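Local coordinates for protein nitrite oxidoreductase subunit B (Kuenenia stuttgartiensis, PDB 7B04) that carries iron-sulfur clusters that probably pass electrons between the catalytic subunit and the heme subunit of a nitrite-oxidising complex of anammox bacteria, at residues Asp114-Val119 and Gln127-Tyr132; Gln217-Lys222 and Pro295-Glu300. All coordinates share one frame; numbering follows the deposited sequence.

Interaction 1. Residues Asp114-Val119 and Gln127-Tyr132; sequences DTIFEV and QWAVGY
Val130 closes against the first turn of helix 116-123 with both its backbone and its side chain. Its amide donates to Ile116 O at 3.2 Å with an N-H...O angle of 160°, reaching the oxygen from above the carbonyl plane. Beside this bond the valine methyls divide the work: CG2 lies 3.7 Å from Ile116 CB, whereas CG1 meets Val119 CG1 at the same separation, the two valine side chains crossing at about a right angle. The -82° chi1 of Val130 sets CG1 beside its own backbone N and turns CG2 in to Ile116. The helix start is fixed by a capping box: Thr115 OG1 accepts from Glu118 N (3.2 Å), more weakly from Phe117 N, and Glu118 OE1 takes the amide of Thr115 in return, met from above the carboxylate plane. One residue earlier in the loop, Ala129 CB rests 3.9 Å from Ile116 CD1 and equally far from Phe117 CD1, while Ile116 CG1 sits over the centre of one Phe117 face. The contact thins out at Trp128. There Trp128 O accepts a CA-H...O contact from Phe117 CA at 3.5 Å and lies near the plane of the phenyl ring at its edge, but the indole extends off the helix to an edge-to-face meeting with Phe88 of subunit C. Glu118, itself partly exposed, turns away from the loop and forms a salt bridge to Arg11.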
# COMPACT_ATOMS: atom_id res chain seq x y z
N ASP A 114 -29.34 -26.41 4.71
CA ASP A 114 -30.30 -25.32 4.86
C ASP A 114 -29.63 -23.97 4.65
O ASP A 114 -28.54 -23.72 5.16
CB ASP A 114 -30.96 -25.36 6.23
CG ASP A 114 -31.73 -26.64 6.48
OD1 ASP A 114 -32.11 -27.31 5.49
OD2 ASP A 114 -31.96 -26.98 7.66
N THR A 115 -30.30 -23.11 3.88
CA THR A 115 -29.86 -21.74 3.69
C THR A 115 -30.21 -20.91 4.92
O THR A 115 -30.93 -21.35 5.82
CB THR A 115 -30.49 -21.14 2.44
OG1 THR A 115 -31.88 -20.86 2.69
CG2 THR A 115 -30.38 -22.10 1.27
N ILE A 116 -29.68 -19.68 4.95
CA ILE A 116 -29.97 -18.78 6.06
C ILE A 116 -31.47 -18.53 6.17
O ILE A 116 -31.99 -18.29 7.27
CB ILE A 116 -29.19 -17.46 5.91
CG1 ILE A 116 -29.59 -16.74 4.62
CG2 ILE A 116 -27.69 -17.72 5.93
CD1 ILE A 116 -29.19 -15.28 4.59
N PHE A 117 -32.19 -18.58 5.05
CA PHE A 117 -33.64 -18.44 5.08
C PHE A 117 -34.29 -19.70 5.65
O PHE A 117 -35.21 -19.60 6.48
CB PHE A 117 -34.17 -18.14 3.68
CG PHE A 117 -33.43 -17.04 2.97
CD1 PHE A 117 -33.67 -15.71 3.28
CD2 PHE A 117 -32.48 -17.34 2.01
CE1 PHE A 117 -32.98 -14.70 2.63
CE2 PHE A 117 -31.79 -16.34 1.36
CZ PHE A 117 -32.04 -15.02 1.67
N GLU A 118 -33.84 -20.87 5.22
CA GLU A 118 -34.45 -22.12 5.65
C GLU A 118 -34.09 -22.48 7.09
O GLU A 118 -34.89 -23.12 7.78
CB GLU A 118 -34.06 -23.25 4.70
CG GLU A 118 -34.44 -22.99 3.25
CD GLU A 118 -33.78 -23.95 2.29
OE1 GLU A 118 -32.91 -24.74 2.72
OE2 GLU A 118 -34.12 -23.92 1.09
N VAL A 119 -32.90 -22.09 7.56
CA VAL A 119 -32.57 -22.26 8.97
C VAL A 119 -33.54 -21.44 9.82
O VAL A 119 -34.03 -21.91 10.86
CB VAL A 119 -31.11 -21.87 9.24
CG1 VAL A 119 -30.86 -21.73 10.74
CG2 VAL A 119 -30.17 -22.91 8.65
N GLN A 127 -38.14 -14.58 12.06
CA GLN A 127 -37.38 -13.65 11.21
C GLN A 127 -37.20 -14.31 9.85
O GLN A 127 -37.35 -15.51 9.75
CB GLN A 127 -36.05 -13.24 11.82
CG GLN A 127 -36.13 -12.90 13.28
CD GLN A 127 -36.51 -11.46 13.47
OE1 GLN A 127 -36.40 -10.67 12.57
NE2 GLN A 127 -36.95 -11.12 14.65
N TRP A 128 -36.89 -13.53 8.83
CA TRP A 128 -36.76 -14.06 7.48
C TRP A 128 -35.44 -14.81 7.29
O TRP A 128 -35.36 -15.70 6.44
CB TRP A 128 -36.90 -12.93 6.47
CG TRP A 128 -38.32 -12.47 6.33
CD1 TRP A 128 -38.82 -11.23 6.63
CD2 TRP A 128 -39.43 -13.24 5.86
NE1 TRP A 128 -40.17 -11.19 6.38
CE2 TRP A 128 -40.57 -12.41 5.90
CE3 TRP A 128 -39.58 -14.56 5.41
CZ2 TRP A 128 -41.83 -12.85 5.51
CZ3 TRP A 128 -40.83 -14.99 5.01
CH2 TRP A 128 -41.94 -14.14 5.07
N ALA A 129 -34.41 -14.46 8.06
CA ALA A 129 -33.12 -15.13 7.92
C ALA A 129 -32.35 -15.03 9.23
O ALA A 129 -32.58 -14.12 10.03
CB ALA A 129 -32.30 -14.52 6.77
N VAL A 130 -31.44 -15.98 9.43
CA VAL A 130 -30.54 -15.94 10.57
C VAL A 130 -29.47 -14.89 10.31
O VAL A 130 -29.11 -14.61 9.16
CB VAL A 130 -29.92 -17.32 10.84
CG1 VAL A 130 -30.88 -18.19 11.63
CG2 VAL A 130 -29.54 -17.99 9.53
N GLY A 131 -28.95 -14.31 11.39
CA GLY A 131 -27.91 -13.31 11.24
C GLY A 131 -27.58 -12.66 12.57
O GLY A 131 -28.02 -13.11 13.63
N TYR A 132 -26.80 -11.60 12.47
CA TYR A 132 -26.38 -10.82 13.63
C TYR A 132 -26.00 -9.43 13.16
O TYR A 132 -25.67 -9.22 11.98
CB TYR A 132 -25.21 -11.48 14.37
CG TYR A 132 -23.89 -11.40 13.64
CD1 TYR A 132 -23.55 -12.32 12.66
CD2 TYR A 132 -22.97 -10.39 13.93
CE1 TYR A 132 -22.35 -12.25 11.99
CE2 TYR A 132 -21.77 -10.31 13.26
CZ TYR A 132 -21.46 -11.24 12.29
OH TYR A 132 -20.26 -11.16 11.62

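Interaction 2. Residues Gln217-Lys222 and Pro295-Glu300; sequences QCPYKK and PQFGTE. With SF4 (iron/sulfur cluster), chain Z.
Phe297 meets two neighbouring residues of a turn, Pro219 over one face and Tyr220 at its edge. Pro219 CB lies over the ring as a CH-pi contact, 3.9 Å from the centroid of Phe297 and displaced toward the rim on the CD2 side. The edge of the same phenyl ring points at the face of Tyr220 in a T-shaped pair, with centroids 5.3 Å apart and planes at 68°; its leading atom, Phe297 CD2, comes to 3.5 Å from Tyr220 CZ. With chi1 at -64°, Phe297 CG lies beside its own backbone N, and the ring is carried out to both partners from the 3-10 turn 295-297. Pro219 and Tyr220 are the central residues of a type I beta turn from Cys218 to Lys221, directly after the helix 213-217 of a ferredoxin-type cluster-binding motif. Cys218 SG binds an iron of the [4Fe-4S] cluster, FE1, at 2.3 Å. Tyr220 links the metal site to the loop: its CD2 is 3.6 Å from the cluster sulfur S4, and its hydroxyl hydrogen-bonds to the carbonyl oxygens of Leu293 and Tyr294. Thr299 approaches the tyrosine at the ring edge, near its plane, with OG1 3.5 Å from Tyr220 CE2, while the methyl CG2 turns to Pro219 CG at 3.9 Å. Beyond this group, Thr299 also touches Cys178, another ligand of the cluster, and Thr79 of helix 75-81 packs against both Pro219 and Phe297.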
# COMPACT_ATOMS: atom_id res chain seq x y z
N GLN A 217 -29.32 -9.36 8.73
CA GLN A 217 -29.55 -10.63 8.06
C GLN A 217 -28.75 -10.81 6.77
O GLN A 217 -28.79 -11.90 6.18
CB GLN A 217 -31.04 -10.80 7.75
CG GLN A 217 -31.86 -11.18 8.97
CD GLN A 217 -33.30 -10.75 8.88
OE1 GLN A 217 -33.84 -10.12 9.79
NE2 GLN A 217 -33.95 -11.07 7.76
N CYS A 218 -28.03 -9.80 6.32
CA CYS A 218 -27.12 -9.99 5.18
C CYS A 218 -25.92 -10.82 5.62
O CYS A 218 -25.15 -10.38 6.48
CB CYS A 218 -26.65 -8.66 4.61
SG CYS A 218 -25.39 -8.85 3.32
N PRO A 219 -25.72 -12.02 5.07
CA PRO A 219 -24.61 -12.86 5.53
C PRO A 219 -23.24 -12.32 5.15
O PRO A 219 -22.24 -12.71 5.77
CB PRO A 219 -24.88 -14.21 4.85
CG PRO A 219 -25.64 -13.85 3.61
CD PRO A 219 -26.48 -12.65 3.97
N TYR A 220 -23.16 -11.42 4.17
CA TYR A 220 -21.90 -10.85 3.72
C TYR A 220 -21.58 -9.51 4.37
O TYR A 220 -20.48 -8.98 4.16
CB TYR A 220 -21.90 -10.71 2.19
CG TYR A 220 -22.15 -12.03 1.50
CD1 TYR A 220 -21.14 -12.96 1.35
CD2 TYR A 220 -23.42 -12.35 1.02
CE1 TYR A 220 -21.36 -14.17 0.72
CE2 TYR A 220 -23.65 -13.56 0.39
CZ TYR A 220 -22.62 -14.47 0.25
OH TYR A 220 -22.85 -15.67 -0.37
N LYS A 221 -22.51 -8.95 5.15
CA LYS A 221 -22.27 -7.77 5.98
C LYS A 221 -21.87 -6.55 5.15
O LYS A 221 -21.03 -5.75 5.55
CB LYS A 221 -21.21 -8.07 7.04
CG LYS A 221 -21.54 -9.27 7.90
CD LYS A 221 -22.86 -9.07 8.61
CE LYS A 221 -23.34 -10.35 9.27
NZ LYS A 221 -24.65 -10.15 9.96
N LYS A 222 -22.47 -6.42 3.97
CA LYS A 222 -22.27 -5.25 3.13
C LYS A 222 -23.13 -4.05 3.53
O LYS A 222 -22.62 -2.92 3.50
CB LYS A 222 -22.50 -5.62 1.66
CG LYS A 222 -21.43 -6.54 1.09
CD LYS A 222 -20.09 -5.82 0.95
CE LYS A 222 -19.09 -6.27 2.01
NZ LYS A 222 -17.76 -5.61 1.85
N PRO A 295 -21.89 -20.13 -1.51
CA PRO A 295 -23.26 -20.40 -1.96
C PRO A 295 -24.09 -21.08 -0.89
O PRO A 295 -25.31 -21.17 -1.05
CB PRO A 295 -23.06 -21.30 -3.18
CG PRO A 295 -21.76 -21.98 -2.94
CD PRO A 295 -20.90 -20.98 -2.20
N GLN A 296 -23.46 -21.57 0.18
CA GLN A 296 -24.20 -22.15 1.31
C GLN A 296 -25.26 -21.21 1.84
O GLN A 296 -26.35 -21.66 2.23
CB GLN A 296 -23.22 -22.48 2.44
CG GLN A 296 -22.13 -23.47 2.11
CD GLN A 296 -20.82 -22.79 1.76
OE1 GLN A 296 -20.49 -21.75 2.32
NE2 GLN A 296 -20.07 -23.37 0.81
N PHE A 297 -24.97 -19.91 1.84
CA PHE A 297 -25.89 -18.93 2.40
C PHE A 297 -27.22 -18.89 1.65
O PHE A 297 -28.27 -18.63 2.26
CB PHE A 297 -25.22 -17.56 2.41
CG PHE A 297 -24.01 -17.49 3.30
CD1 PHE A 297 -23.86 -18.37 4.36
CD2 PHE A 297 -23.02 -16.55 3.08
CE1 PHE A 297 -22.75 -18.32 5.18
CE2 PHE A 297 -21.90 -16.48 3.90
CZ PHE A 297 -21.77 -17.37 4.95
N GLY A 298 -27.22 -19.15 0.35
CA GLY A 298 -28.45 -19.21 -0.41
C GLY A 298 -28.90 -17.91 -1.03
O GLY A 298 -30.09 -17.77 -1.32
N THR A 299 -28.02 -16.94 -1.19
CA THR A 299 -28.43 -15.68 -1.79
C THR A 299 -28.21 -15.63 -3.30
O THR A 299 -28.74 -14.73 -3.95
CB THR A 299 -27.70 -14.51 -1.13
OG1 THR A 299 -26.34 -14.49 -1.57
CG2 THR A 299 -27.75 -14.63 0.38
N GLU A 300 -27.49 -16.60 -3.87
CA GLU A 300 -27.00 -16.56 -5.24
C GLU A 300 -26.15 -15.32 -5.48
O GLU A 300 -26.59 -14.38 -6.15
CB GLU A 300 -28.15 -16.61 -6.25
CG GLU A 300 -27.77 -17.26 -7.58
CD GLU A 300 -28.96 -17.62 -8.44
OE1 GLU A 300 -29.61 -18.65 -8.17
OE2 GLU A 300 -29.23 -16.88 -9.42
FE1 SF4 Z . -25.72 -8.70 1.08
FE2 SF4 Z . -26.53 -9.89 -1.25
FE3 SF4 Z . -25.40 -7.40 -1.31
FE4 SF4 Z . -27.90 -7.74 -0.26
S1 SF4 Z . -27.27 -8.08 -2.42
S2 SF4 Z . -26.20 -6.52 0.63
S3 SF4 Z . -27.69 -9.79 0.72
S4 SF4 Z . -24.40 -9.34 -0.66

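How the interactions relate
Interactions 1 and 2 are neighbours, with centres about 9 Å apart on the same side of the chain's centre. Phe297 joins them through its backbone: Ile116 N lies 3.2 Å from Phe297 O, a probable hydrogen bond tying the helix start to the loop 295-300. Pro219 also touches Ile116, and Gln217 packs on Ala129. The ammonium group of Lys221 hydrogen-bonds to the carbonyl oxygen of Tyr132 and makes a cation-pi contact with its ring. Interaction 2 supplies a cysteine ligand to the [4Fe-4S] cluster, whereas interaction 1 forms an outer layer, the nearest atoms of the Phe117 side chain and this same cluster being about 7 Å apart, and those of Trp128 and the heme about 9 Å.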